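Local coordinates for activating signal cointegrator 1 complex subunit 2 (Homo sapiens, PDB 6YXQ), which binds polyubiquitin chains to recruit ASCC3 and ALKBH3 to sites of DNA damage, and helps to rescue stalled ribosomes, at residues B[7-12]-B[142-147]; B[79-84]-B[131-136]; B[13-18]-B[26-31]; B[148-153]-B[188-193]. All blocks are in the same frame, centred on the assembly; numbering follows the deposited sequence.

Contact 1 (B[7-12]-B[142-147]); sequences ALPLDQ and DHFISP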
loop_
_atom_site.group_PDB
_atom_site.type_symbol
_atom_site.label_atom_id
_atom_site.label_comp_id
_atom_site.label_asym_id
_atom_site.label_seq_id
_atom_site.Cartn_x
_atom_site.Cartn_y
_atom_site.Cartn_z
ATOM N N ALA B 7 -31.982 13.016 4.095
ATOM C CA ALA B 7 -30.526 13.045 4.174
ATOM C C ALA B 7 -29.976 13.760 2.947
ATOM O O ALA B 7 -30.271 13.370 1.811
ATOM C CB ALA B 7 -29.954 11.633 4.281
ATOM N N LEU B 8 -29.180 14.809 3.179
ATOM C CA LEU B 8 -28.597 15.616 2.116
ATOM C C LEU B 8 -27.166 15.171 1.857
ATOM O O LEU B 8 -26.361 15.117 2.800
ATOM C CB LEU B 8 -28.625 17.097 2.493
ATOM C CG LEU B 8 -28.600 18.137 1.368
ATOM C CD1 LEU B 8 -29.736 17.904 0.382
ATOM C CD2 LEU B 8 -28.658 19.554 1.936
ATOM N N PRO B 9 -26.816 14.839 0.616
ATOM C CA PRO B 9 -25.444 14.407 0.332
ATOM C C PRO B 9 -24.445 15.529 0.559
ATOM O O PRO B 9 -24.754 16.715 0.415
ATOM C CB PRO B 9 -25.495 13.992 -1.144
ATOM C CG PRO B 9 -26.684 14.686 -1.701
ATOM C CD PRO B 9 -27.674 14.794 -0.580
ATOM N N LEU B 10 -23.219 15.120 0.893
ATOM C CA LEU B 10 -22.218 16.036 1.432
ATOM C C LEU B 10 -21.878 17.160 0.464
ATOM O O LEU B 10 -21.683 18.306 0.885
ATOM C CB LEU B 10 -20.956 15.255 1.786
ATOM C CG LEU B 10 -19.789 16.049 2.368
ATOM C CD1 LEU B 10 -20.232 16.831 3.592
ATOM C CD2 LEU B 10 -18.641 15.114 2.713
ATOM N N ASP B 11 -21.779 16.853 -0.832
ATOM C CA ASP B 11 -21.277 17.839 -1.784
ATOM C C ASP B 11 -22.166 19.077 -1.825
ATOM O O ASP B 11 -21.670 20.195 -2.002
ATOM C CB ASP B 11 -21.160 17.224 -3.176
ATOM C CG ASP B 11 -22.349 16.361 -3.527
ATOM O OD1 ASP B 11 -22.956 16.583 -4.599
ATOM O OD2 ASP B 11 -22.673 15.457 -2.727
ATOM N N GLN B 12 -23.476 18.904 -1.650
ATOM C CA GLN B 12 -24.410 20.018 -1.722
ATOM C C GLN B 12 -24.914 20.481 -0.357
ATOM O O GLN B 12 -25.720 21.418 -0.296
ATOM C CB GLN B 12 -25.595 19.659 -2.630
ATOM C CG GLN B 12 -26.449 18.491 -2.157
ATOM C CD GLN B 12 -27.499 18.089 -3.186
ATOM O OE1 GLN B 12 -27.420 18.475 -4.353
ATOM N NE2 GLN B 12 -28.487 17.316 -2.752
ATOM N N ASP B 142 -26.804 8.632 6.317
ATOM C CA ASP B 142 -26.714 10.081 6.428
ATOM C C ASP B 142 -25.492 10.633 5.708
ATOM O O ASP B 142 -25.531 11.761 5.206
ATOM C CB ASP B 142 -26.681 10.495 7.900
ATOM C CG ASP B 142 -27.924 10.072 8.652
ATOM O OD1 ASP B 142 -28.358 8.913 8.480
ATOM O OD2 ASP B 142 -28.466 10.898 9.416
ATOM N N HIS B 143 -24.418 9.858 5.634
ATOM C CA HIS B 143 -23.123 10.347 5.175
ATOM C C HIS B 143 -22.796 9.705 3.830
ATOM O O HIS B 143 -22.275 8.591 3.763
ATOM C CB HIS B 143 -22.068 10.055 6.216
ATOM C CG HIS B 143 -22.391 10.624 7.561
ATOM N ND1 HIS B 143 -22.316 11.974 7.831
ATOM C CD2 HIS B 143 -22.810 10.034 8.704
ATOM C CE1 HIS B 143 -22.662 12.188 9.087
ATOM N NE2 HIS B 143 -22.966 11.027 9.639
ATOM N N PHE B 144 -23.096 10.429 2.755
ATOM C CA PHE B 144 -22.906 9.911 1.413
ATOM C C PHE B 144 -22.635 11.075 0.473
ATOM O O PHE B 144 -22.842 12.238 0.824
ATOM C CB PHE B 144 -24.120 9.086 0.966
ATOM C CG PHE B 144 -25.382 9.890 0.747
ATOM C CD1 PHE B 144 -26.104 10.390 1.820
ATOM C CD2 PHE B 144 -25.863 10.110 -0.536
ATOM C CE1 PHE B 144 -27.267 11.111 1.617
ATOM C CE2 PHE B 144 -27.025 10.829 -0.744
ATOM C CZ PHE B 144 -27.727 11.330 0.335
ATOM N N ILE B 145 -22.146 10.756 -0.724
ATOM C CA ILE B 145 -21.771 11.766 -1.706
ATOM C C ILE B 145 -22.423 11.433 -3.040
ATOM O O ILE B 145 -22.536 10.259 -3.409
ATOM C CB ILE B 145 -20.238 11.864 -1.861
ATOM C CG1 ILE B 145 -19.580 12.105 -0.500
ATOM C CG2 ILE B 145 -19.874 12.972 -2.832
ATOM C CD1 ILE B 145 -18.068 12.268 -0.555
ATOM N N SER B 146 -22.849 12.471 -3.761
ATOM C CA SER B 146 -23.451 12.291 -5.077
ATOM C C SER B 146 -22.477 11.563 -6.000
ATOM O O SER B 146 -21.315 11.965 -6.108
ATOM C CB SER B 146 -23.831 13.625 -5.707
ATOM O OG SER B 146 -24.333 14.527 -4.739
ATOM N N PRO B 147 -22.920 10.522 -6.706
ATOM C CA PRO B 147 -21.993 9.768 -7.577
ATOM C C PRO B 147 -21.194 10.635 -8.544
ATOM O O PRO B 147 -19.967 10.482 -8.622
ATOM C CB PRO B 147 -22.938 8.799 -8.299
ATOM C CG PRO B 147 -24.086 8.612 -7.352
ATOM C CD PRO B 147 -24.264 9.916 -6.656
#
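Phe144 packs its ring against Ala7 to Pro9. Its chi1 of 68° sets CG between the backbone N and the carbonyl carbon, which turns the ring alongside the pyrrolidine of Pro9. Beyond CB and CG, CD2 lies 3.9 Å from Pro9 CB, and CE2 comes to 3.5 Å from Pro9 CB, which sits over one face of the ring in a CH-pi contact. At the tip, CZ meets Pro9 CD at 3.6 Å, with Ala7 O at the ring edge, near its plane. CE1 then touches Ala7 CB at 3.8 Å. Proline suits this place because its rigid, compact ring holds CB, CG and CD within reach of the phenyl ring.

The backbone adds a nearly straight bond from Leu10 N to Phe144 O (2.9 Å, 167°). On the inner side, Leu10 CB rests on Ile145 CG1 at 4.1 Å, and both aliphatic chains continue onto Trp82 of helix 78-87.

Asp11 provides the polar end. Its OD2 receives Ser146 N at 3.2 Å, from above the carboxylate plane, while the Ser146 hydroxyl lies beside both carboxylate oxygens. With an alanine in place of Asp11 the carboxylate is gone, and Ser146 N and OG are likely to be left without this acceptor. Ser146 immediately precedes helix 147-156, whose N-terminal end would probably favour a negative charge nearby. The result is an irregular N-terminal arm laid along the loop that leads into that helix, with one backbone bond and one carboxylate fixing it there.

Contact 2 (B[79-84]-B[131-136]); sequences DKFWCQ and FLRMST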
loop_
_atom_site.group_PDB
_atom_site.type_symbol
_atom_site.label_atom_id
_atom_site.label_comp_id
_atom_site.label_asym_id
_atom_site.label_seq_id
_atom_site.Cartn_x
_atom_site.Cartn_y
_atom_site.Cartn_z
ATOM N N ASP B 79 -17.731 14.218 7.347
ATOM C CA ASP B 79 -17.599 15.541 6.747
ATOM C C ASP B 79 -16.168 16.055 6.861
ATOM O O ASP B 79 -15.593 16.541 5.881
ATOM C CB ASP B 79 -18.586 16.521 7.390
ATOM C CG ASP B 79 -18.615 16.422 8.903
ATOM O OD1 ASP B 79 -18.856 15.316 9.428
ATOM O OD2 ASP B 79 -18.398 17.459 9.567
ATOM N N LYS B 80 -15.567 15.932 8.045
ATOM C CA LYS B 80 -14.237 16.493 8.257
ATOM C C LYS B 80 -13.136 15.629 7.651
ATOM O O LYS B 80 -12.109 16.166 7.213
ATOM C CB LYS B 80 -13.998 16.721 9.754
ATOM C CG LYS B 80 -15.141 17.487 10.430
ATOM C CD LYS B 80 -15.041 17.493 11.955
ATOM C CE LYS B 80 -16.410 17.298 12.628
ATOM N NZ LYS B 80 -17.406 18.384 12.414
ATOM N N PHE B 81 -13.332 14.308 7.596
ATOM C CA PHE B 81 -12.362 13.442 6.929
ATOM C C PHE B 81 -12.273 13.767 5.447
ATOM O O PHE B 81 -11.177 13.849 4.878
ATOM C CB PHE B 81 -12.734 11.969 7.120
ATOM C CG PHE B 81 -12.088 11.039 6.122
ATOM C CD1 PHE B 81 -10.783 10.608 6.300
ATOM C CD2 PHE B 81 -12.789 10.588 5.013
ATOM C CE1 PHE B 81 -10.184 9.748 5.387
ATOM C CE2 PHE B 81 -12.194 9.734 4.095
ATOM C CZ PHE B 81 -10.891 9.310 4.286
ATOM N N TRP B 82 -13.426 13.945 4.802
ATOM C CA TRP B 82 -13.428 14.248 3.377
ATOM C C TRP B 82 -12.857 15.635 3.109
ATOM O O TRP B 82 -12.125 15.830 2.130
ATOM C CB TRP B 82 -14.842 14.109 2.819
ATOM C CG TRP B 82 -15.142 12.719 2.352
ATOM C CD1 TRP B 82 -15.971 11.812 2.947
ATOM C CD2 TRP B 82 -14.605 12.075 1.192
ATOM N NE1 TRP B 82 -15.987 10.643 2.225
ATOM C CE2 TRP B 82 -15.156 10.779 1.142
ATOM C CE3 TRP B 82 -13.717 12.470 0.185
ATOM C CZ2 TRP B 82 -14.845 9.874 0.127
ATOM C CZ3 TRP B 82 -13.408 11.571 -0.822
ATOM C CH2 TRP B 82 -13.970 10.289 -0.843
ATOM N N CYS B 83 -13.171 16.609 3.970
ATOM C CA CYS B 83 -12.526 17.915 3.874
ATOM C C CYS B 83 -11.013 17.771 3.911
ATOM O O CYS B 83 -10.297 18.339 3.072
ATOM C CB CYS B 83 -12.993 18.825 5.010
ATOM S SG CYS B 83 -14.655 19.470 4.836
ATOM N N GLN B 84 -10.510 17.010 4.884
ATOM C CA GLN B 84 -9.069 16.838 5.018
ATOM C C GLN B 84 -8.474 16.219 3.760
ATOM O O GLN B 84 -7.499 16.739 3.205
ATOM C CB GLN B 84 -8.760 15.989 6.253
ATOM C CG GLN B 84 -7.304 16.031 6.693
ATOM C CD GLN B 84 -6.918 17.349 7.334
ATOM O OE1 GLN B 84 -7.777 18.125 7.750
ATOM N NE2 GLN B 84 -5.619 17.607 7.419
ATOM N N PHE B 131 -7.965 4.055 2.148
ATOM C CA PHE B 131 -8.356 3.955 0.749
ATOM C C PHE B 131 -9.752 3.366 0.599
ATOM O O PHE B 131 -10.482 3.751 -0.320
ATOM C CB PHE B 131 -7.308 3.167 -0.036
ATOM C CG PHE B 131 -6.181 4.025 -0.507
ATOM C CD1 PHE B 131 -6.348 4.862 -1.601
ATOM C CD2 PHE B 131 -4.979 4.061 0.182
ATOM C CE1 PHE B 131 -5.320 5.691 -2.025
ATOM C CE2 PHE B 131 -3.943 4.893 -0.236
ATOM C CZ PHE B 131 -4.114 5.707 -1.341
ATOM N N LEU B 132 -10.155 2.470 1.502
ATOM C CA LEU B 132 -11.542 2.007 1.514
ATOM C C LEU B 132 -12.505 3.167 1.736
ATOM O O LEU B 132 -13.528 3.290 1.043
ATOM C CB LEU B 132 -11.734 0.956 2.602
ATOM C CG LEU B 132 -12.775 -0.132 2.343
ATOM C CD1 LEU B 132 -12.670 -1.147 3.445
ATOM C CD2 LEU B 132 -14.192 0.407 2.260
ATOM N N ARG B 133 -12.211 4.006 2.730
ATOM C CA ARG B 133 -13.093 5.132 3.012
ATOM C C ARG B 133 -13.254 6.018 1.789
ATOM O O ARG B 133 -14.367 6.451 1.470
ATOM C CB ARG B 133 -12.570 5.948 4.192
ATOM C CG ARG B 133 -13.672 6.703 4.898
ATOM C CD ARG B 133 -13.229 7.269 6.227
ATOM N NE ARG B 133 -14.359 7.869 6.925
ATOM C CZ ARG B 133 -14.250 8.626 8.009
ATOM N NH1 ARG B 133 -13.054 8.879 8.525
ATOM N NH2 ARG B 133 -15.338 9.128 8.576
HETATM N N MSE B 134 -12.159 6.282 1.085
HETATM C CA MSE B 134 -12.242 7.169 -0.075
HETATM C C MSE B 134 -12.863 6.504 -1.301
HETATM O O MSE B 134 -13.433 7.177 -2.157
HETATM C CB MSE B 134 -10.867 7.707 -0.429
HETATM C CG MSE B 134 -10.234 8.521 0.665
HETATM SE SE MSE B 134 -8.595 9.357 0.030
HETATM C CE MSE B 134 -7.372 7.881 0.189
ATOM N N SER B 135 -12.749 5.180 -1.390
ATOM C CA SER B 135 -13.406 4.465 -2.478
ATOM C C SER B 135 -14.910 4.390 -2.269
ATOM O O SER B 135 -15.665 4.310 -3.243
ATOM C CB SER B 135 -12.819 3.064 -2.608
ATOM O OG SER B 135 -13.051 2.330 -1.421
ATOM N N THR B 136 -15.364 4.405 -1.015
ATOM C CA THR B 136 -16.797 4.359 -0.737
ATOM C C THR B 136 -17.419 5.741 -0.896
ATOM O O THR B 136 -16.928 6.719 -0.324
ATOM C CB THR B 136 -17.066 3.841 0.677
ATOM O OG1 THR B 136 -16.133 2.801 1.007
ATOM C CG2 THR B 136 -18.496 3.306 0.782
HETATM O O HOH W 1 -16.792 7.750 2.985
#
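Arg133 reaches across to Phe81, extended from CG to NE, and lays its guanidinium on the ring, the planes 15° apart. The ring is turned to meet it because Phe81 CG stands anti to the backbone N (chi1 161°). Arg133 CD sits over the ring face, 3.5 Å from its centroid, whereas Arg133 CZ is off-centre at 4.2 Å, making a displaced cation-pi stack. Long and flat-ended, arginine serves the ring with its methylenes and sends its charge onward: NH2 forms a salt bridge with Glu139 and bonds to Leu76 O.

These residues join helix 78-87 to the last turns of helix 114-135 in a mostly helical body; their segments 79-84 and 131-135 cross almost perpendicularly (-98°). Phe167 of the ASCC3 chain packs on Arg133. A serine in place of Phe81 would probably leave the Arg133 methylenes and guanidinium face without their aromatic partner and open a gap beside Met134.

Met134, present as selenomethionine, brings CG to 3.8 Å from Phe81 CZ before its chain bends away at chi3. Trp82 points its indole edge at Met134 O, with CH2 3.4 Å from that oxygen, and its NE1 donates to a water (3.1 Å) that also lies beside Arg133 O.

Contact 3 (B[13-18]-B[26-31]); sequences LQITHK and RTSPAL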
loop_
_atom_site.group_PDB
_atom_site.type_symbol
_atom_site.label_atom_id
_atom_site.label_comp_id
_atom_site.label_asym_id
_atom_site.label_seq_id
_atom_site.Cartn_x
_atom_site.Cartn_y
_atom_site.Cartn_z
ATOM N N LEU B 13 -24.448 19.876 0.735
ATOM C CA LEU B 13 -24.889 20.288 2.063
ATOM C C LEU B 13 -24.168 21.561 2.491
ATOM O O LEU B 13 -22.967 21.726 2.258
ATOM C CB LEU B 13 -24.656 19.173 3.093
ATOM C CG LEU B 13 -25.088 19.473 4.537
ATOM C CD1 LEU B 13 -25.489 18.187 5.238
ATOM C CD2 LEU B 13 -24.014 20.181 5.366
ATOM N N GLN B 14 -24.914 22.449 3.139
ATOM C CA GLN B 14 -24.423 23.747 3.571
ATOM C C GLN B 14 -24.287 23.777 5.087
ATOM O O GLN B 14 -25.142 23.252 5.804
ATOM C CB GLN B 14 -25.373 24.858 3.108
ATOM C CG GLN B 14 -25.827 24.695 1.669
ATOM C CD GLN B 14 -25.003 25.528 0.717
ATOM O OE1 GLN B 14 -24.262 26.416 1.137
ATOM N NE2 GLN B 14 -25.109 25.235 -0.571
ATOM N N ILE B 15 -23.200 24.380 5.569
ATOM C CA ILE B 15 -22.994 24.630 6.990
ATOM C C ILE B 15 -22.763 26.121 7.188
ATOM O O ILE B 15 -22.047 26.761 6.411
ATOM C CB ILE B 15 -21.815 23.814 7.567
ATOM C CG1 ILE B 15 -20.517 24.091 6.798
ATOM C CG2 ILE B 15 -22.144 22.330 7.572
ATOM C CD1 ILE B 15 -19.527 24.977 7.538
ATOM N N THR B 16 -23.378 26.675 8.229
ATOM C CA THR B 16 -23.210 28.087 8.532
ATOM C C THR B 16 -21.855 28.319 9.189
ATOM O O THR B 16 -21.424 27.546 10.049
ATOM C CB THR B 16 -24.341 28.589 9.437
ATOM O OG1 THR B 16 -24.004 28.382 10.815
ATOM C CG2 THR B 16 -25.647 27.860 9.118
ATOM N N HIS B 17 -21.176 29.380 8.761
ATOM C CA HIS B 17 -19.869 29.717 9.304
ATOM C C HIS B 17 -19.689 31.226 9.267
ATOM O O HIS B 17 -20.272 31.916 8.426
ATOM C CB HIS B 17 -18.739 29.022 8.529
ATOM C CG HIS B 17 -18.269 29.784 7.327
ATOM N ND1 HIS B 17 -19.113 30.158 6.304
ATOM C CD2 HIS B 17 -17.039 30.236 6.983
ATOM C CE1 HIS B 17 -18.425 30.812 5.385
ATOM N NE2 HIS B 17 -17.164 30.871 5.772
ATOM N N LYS B 18 -18.876 31.733 10.192
ATOM C CA LYS B 18 -18.601 33.162 10.236
ATOM C C LYS B 18 -17.648 33.560 9.111
ATOM O O LYS B 18 -16.703 32.836 8.788
ATOM C CB LYS B 18 -18.011 33.553 11.593
ATOM C CG LYS B 18 -18.707 32.917 12.785
ATOM C CD LYS B 18 -18.410 33.653 14.085
ATOM C CE LYS B 18 -18.950 35.076 14.081
ATOM N NZ LYS B 18 -18.698 35.760 15.388
ATOM N N ARG B 26 -22.493 33.636 7.448
ATOM C CA ARG B 26 -22.931 33.337 6.092
ATOM C C ARG B 26 -22.985 31.829 5.909
ATOM O O ARG B 26 -22.054 31.124 6.312
ATOM C CB ARG B 26 -21.998 33.977 5.052
ATOM C CG ARG B 26 -20.560 33.482 5.109
ATOM C CD ARG B 26 -19.892 33.568 3.751
ATOM N NE ARG B 26 -20.578 32.773 2.738
ATOM C CZ ARG B 26 -20.048 31.726 2.113
ATOM N NH1 ARG B 26 -18.806 31.340 2.377
ATOM N NH2 ARG B 26 -20.760 31.072 1.205
ATOM N N THR B 27 -24.071 31.327 5.329
ATOM C CA THR B 27 -24.120 29.906 5.010
ATOM C C THR B 27 -23.200 29.615 3.831
ATOM O O THR B 27 -23.085 30.415 2.899
ATOM C CB THR B 27 -25.546 29.460 4.702
ATOM O OG1 THR B 27 -26.006 30.110 3.510
ATOM C CG2 THR B 27 -26.472 29.793 5.866
ATOM N N SER B 28 -22.540 28.468 3.882
ATOM C CA SER B 28 -21.463 28.147 2.956
ATOM C C SER B 28 -21.447 26.641 2.767
ATOM O O SER B 28 -22.092 25.907 3.527
ATOM C CB SER B 28 -20.116 28.650 3.490
ATOM O OG SER B 28 -19.519 27.691 4.347
ATOM N N PRO B 29 -20.732 26.139 1.756
ATOM C CA PRO B 29 -20.704 24.688 1.541
ATOM C C PRO B 29 -20.011 23.960 2.678
ATOM O O PRO B 29 -19.148 24.508 3.371
ATOM C CB PRO B 29 -19.916 24.540 0.235
ATOM C CG PRO B 29 -19.040 25.741 0.217
ATOM C CD PRO B 29 -19.922 26.835 0.739
ATOM N N ALA B 30 -20.410 22.702 2.867
ATOM C CA ALA B 30 -19.773 21.866 3.874
ATOM C C ALA B 30 -18.269 21.785 3.635
ATOM O O ALA B 30 -17.470 22.265 4.445
ATOM C CB ALA B 30 -20.410 20.476 3.873
ATOM N N LEU B 31 -17.863 21.215 2.504
ATOM C CA LEU B 31 -16.445 21.116 2.177
ATOM C C LEU B 31 -15.854 22.495 1.898
ATOM O O LEU B 31 -16.394 23.259 1.095
ATOM C CB LEU B 31 -16.264 20.202 0.969
ATOM C CG LEU B 31 -17.146 18.950 1.000
ATOM C CD1 LEU B 31 -17.190 18.267 -0.355
ATOM C CD2 LEU B 31 -16.650 17.987 2.066
#
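Ile15 and Ser28 face each other as a hydrogen-bonded pair of an antiparallel beta hairpin; the segments 14-18 and 26-29 run 135° apart, a marked twist. Ile15 N donates to Ser28 O at 2.8 Å, and Ser28 N returns a bond to Ile15 O at 3.1 Å. His17 and Arg26 form the next such pair, and Ala30 N to Leu13 O (2.8 Å) extends the pairing just beyond the strands. Pro29 lies opposite Gln14 in a non-hydrogen-bonded pair, where its missing N-H costs the hairpin nothing.

Apolar contacts are modest, as befits a surface hairpin. On one face the methyls Thr16 CG2 and Thr27 CG2 meet at 3.9 Å, and beta-branched threonines are at home in strands. Near the base, Leu13 CD2 touches Ala30 CB at 3.9 Å, close to Leu10, which packs on Ala30.

Polar side chains gather on the face that carries Ile15, His17, Arg26 and Ser28. The Arg26 guanidinium stands at the edge of the imidazole, the two planes 83° apart. With CG between the backbone N and the carbonyl carbon (chi1 87°), the His17 ring folds back so that ND1 donates to Arg26 O at 3.1 Å, while His17 N reaches that same oxygen from the opposite face of its carbonyl plane.

Contact 4 (B[148-153]-B[188-193]); sequences SAFGEI and FTQQPS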
loop_
_atom_site.group_PDB
_atom_site.type_symbol
_atom_site.label_atom_id
_atom_site.label_comp_id
_atom_site.label_asym_id
_atom_site.label_seq_id
_atom_site.Cartn_x
_atom_site.Cartn_y
_atom_site.Cartn_z
ATOM N N SER B 148 -21.849 11.549 -9.277
ATOM C CA SER B 148 -21.147 12.376 -10.266
ATOM C C SER B 148 -20.136 13.306 -9.617
ATOM O O SER B 148 -19.021 13.480 -10.122
ATOM C CB SER B 148 -22.158 13.164 -11.121
ATOM O OG SER B 148 -23.316 13.563 -10.391
ATOM N N ALA B 149 -20.518 13.922 -8.502
ATOM C CA ALA B 149 -19.595 14.772 -7.764
ATOM C C ALA B 149 -18.468 13.960 -7.126
ATOM O O ALA B 149 -17.318 14.429 -7.031
ATOM C CB ALA B 149 -20.365 15.546 -6.700
ATOM N N PHE B 150 -18.779 12.738 -6.693
ATOM C CA PHE B 150 -17.800 11.908 -6.003
ATOM C C PHE B 150 -16.635 11.554 -6.922
ATOM O O PHE B 150 -15.466 11.717 -6.552
ATOM C CB PHE B 150 -18.498 10.656 -5.456
ATOM C CG PHE B 150 -17.573 9.525 -5.116
ATOM C CD1 PHE B 150 -16.743 9.591 -4.006
ATOM C CD2 PHE B 150 -17.553 8.380 -5.897
ATOM C CE1 PHE B 150 -15.898 8.536 -3.692
ATOM C CE2 PHE B 150 -16.712 7.327 -5.592
ATOM C CZ PHE B 150 -15.885 7.403 -4.487
ATOM N N GLY B 151 -16.934 11.087 -8.138
ATOM C CA GLY B 151 -15.869 10.724 -9.061
ATOM C C GLY B 151 -15.047 11.919 -9.508
ATOM O O GLY B 151 -13.835 11.804 -9.740
ATOM N N GLU B 152 -15.696 13.076 -9.654
ATOM C CA GLU B 152 -14.964 14.309 -9.907
ATOM C C GLU B 152 -13.950 14.555 -8.803
ATOM O O GLU B 152 -12.765 14.782 -9.077
ATOM C CB GLU B 152 -15.933 15.484 -10.031
ATOM C CG GLU B 152 -15.465 16.601 -10.948
ATOM C CD GLU B 152 -16.613 17.459 -11.448
ATOM O OE1 GLU B 152 -16.510 18.003 -12.572
ATOM O OE2 GLU B 152 -17.617 17.590 -10.714
ATOM N N ILE B 153 -14.387 14.461 -7.539
ATOM C CA ILE B 153 -13.468 14.630 -6.411
ATOM C C ILE B 153 -12.303 13.652 -6.518
ATOM O O ILE B 153 -11.125 14.028 -6.387
ATOM C CB ILE B 153 -14.212 14.442 -5.079
ATOM C CG1 ILE B 153 -15.042 15.673 -4.728
ATOM C CG2 ILE B 153 -13.228 14.120 -3.968
ATOM C CD1 ILE B 153 -16.090 15.391 -3.669
ATOM N N PHE B 188 -13.973 2.977 -10.691
ATOM C CA PHE B 188 -14.100 2.960 -12.147
ATOM C C PHE B 188 -15.538 3.205 -12.597
ATOM O O PHE B 188 -15.763 3.801 -13.657
ATOM C CB PHE B 188 -13.595 1.631 -12.709
ATOM C CG PHE B 188 -12.117 1.604 -12.967
ATOM C CD1 PHE B 188 -11.238 1.159 -11.996
ATOM C CD2 PHE B 188 -11.609 2.017 -14.184
ATOM C CE1 PHE B 188 -9.879 1.128 -12.232
ATOM C CE2 PHE B 188 -10.255 1.991 -14.425
ATOM C CZ PHE B 188 -9.386 1.544 -13.445
ATOM N N THR B 189 -16.519 2.751 -11.815
ATOM C CA THR B 189 -17.915 2.993 -12.159
ATOM C C THR B 189 -18.269 4.464 -11.995
ATOM O O THR B 189 -18.878 5.073 -12.885
ATOM C CB THR B 189 -18.825 2.127 -11.287
ATOM O OG1 THR B 189 -18.411 0.761 -11.363
ATOM C CG2 THR B 189 -20.260 2.233 -11.755
ATOM N N GLN B 190 -17.884 5.056 -10.858
ATOM C CA GLN B 190 -18.274 6.428 -10.570
ATOM C C GLN B 190 -17.488 7.428 -11.404
ATOM O O GLN B 190 -18.016 8.495 -11.741
ATOM C CB GLN B 190 -18.113 6.731 -9.078
ATOM C CG GLN B 190 -18.856 5.783 -8.124
ATOM C CD GLN B 190 -20.294 5.469 -8.537
ATOM O OE1 GLN B 190 -20.980 6.272 -9.182
ATOM N NE2 GLN B 190 -20.756 4.283 -8.155
ATOM N N GLN B 191 -16.246 7.113 -11.766
ATOM C CA GLN B 191 -15.446 7.977 -12.631
ATOM C C GLN B 191 -14.811 7.104 -13.705
ATOM O O GLN B 191 -13.762 6.486 -13.485
ATOM C CB GLN B 191 -14.395 8.742 -11.832
ATOM C CG GLN B 191 -13.352 9.465 -12.673
ATOM C CD GLN B 191 -13.964 10.399 -13.695
ATOM O OE1 GLN B 191 -14.491 9.968 -14.721
ATOM N NE2 GLN B 191 -13.921 11.690 -13.403
ATOM N N PRO B 192 -15.430 7.016 -14.884
ATOM C CA PRO B 192 -14.903 6.121 -15.920
ATOM C C PRO B 192 -13.687 6.659 -16.649
ATOM O O PRO B 192 -13.115 5.930 -17.470
ATOM C CB PRO B 192 -16.091 5.961 -16.881
ATOM C CG PRO B 192 -17.290 6.503 -16.138
ATOM C CD PRO B 192 -16.748 7.559 -15.246
ATOM N N SER B 193 -13.262 7.893 -16.378
ATOM C CA SER B 193 -12.106 8.426 -17.088
ATOM C C SER B 193 -10.810 7.745 -16.679
ATOM O O SER B 193 -9.782 7.968 -17.327
ATOM C CB SER B 193 -12.004 9.939 -16.887
ATOM O OG SER B 193 -13.000 10.616 -17.644
#
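Phe150 holds its CG anti to the backbone N (chi1 161°), and Gln190 holds its own beside the backbone N (chi1 -55°), so that ring and glutamine chain cross at about a right angle. Gln190 CB lies at the ring edge, near its plane, 3.6 Å from Phe150 CD2, and Gln190 CG is 3.7 Å from Phe150 CE2. Only the methylenes of the glutamine touch the ring. The chain then bends at chi2, and its amide NE2 bonds to Asn186 OD1, one turn back on helix 177-190. Phe150 also packs on Trp82 of helix 78-87.

Next to this pair the backbones come close: the CA atoms of Gly151 and Gln191 are 4.5 Å apart. Glycine suits this spot on helix 147-156, since a side chain here would point straight into the other segment. Gln191 CB packs on Gly151 CA at 3.7 Å instead.

Bent at chi2, Gln191 brings OE1 to 2.9 Å from Ser193 N, a capping bond at the turn leading into helix 193-216. No hydrogen bond crosses between the segments, which is consistent with a junction held mainly by van der Waals packing, the Gln190 and Gln191 amides spending their bonds on Asn186 and Ser193.

The four contacts cluster at one end of this N-terminal, mostly helical part. Along the chain, contact 1 closes a loop that encloses contacts 3 and 2 in turn, and contact 4 follows it. Contacts 1 and 2 each touch all the others; contact 1 is centred about 12 Å from contact 2 and about 14 Å from contacts 3 and 4, which lie about 24 Å apart without touching. Leu10 joins the hairpin base to helix 78-87, and Trp82 meets Ile145 and Phe150. The arm and hairpin are tied to helix 78-87 and to the loop before helix 147-156, and contacts 2 and 4 carry the packing on to helices 114-135 and 177-190; contact 2 also borders ASCC3.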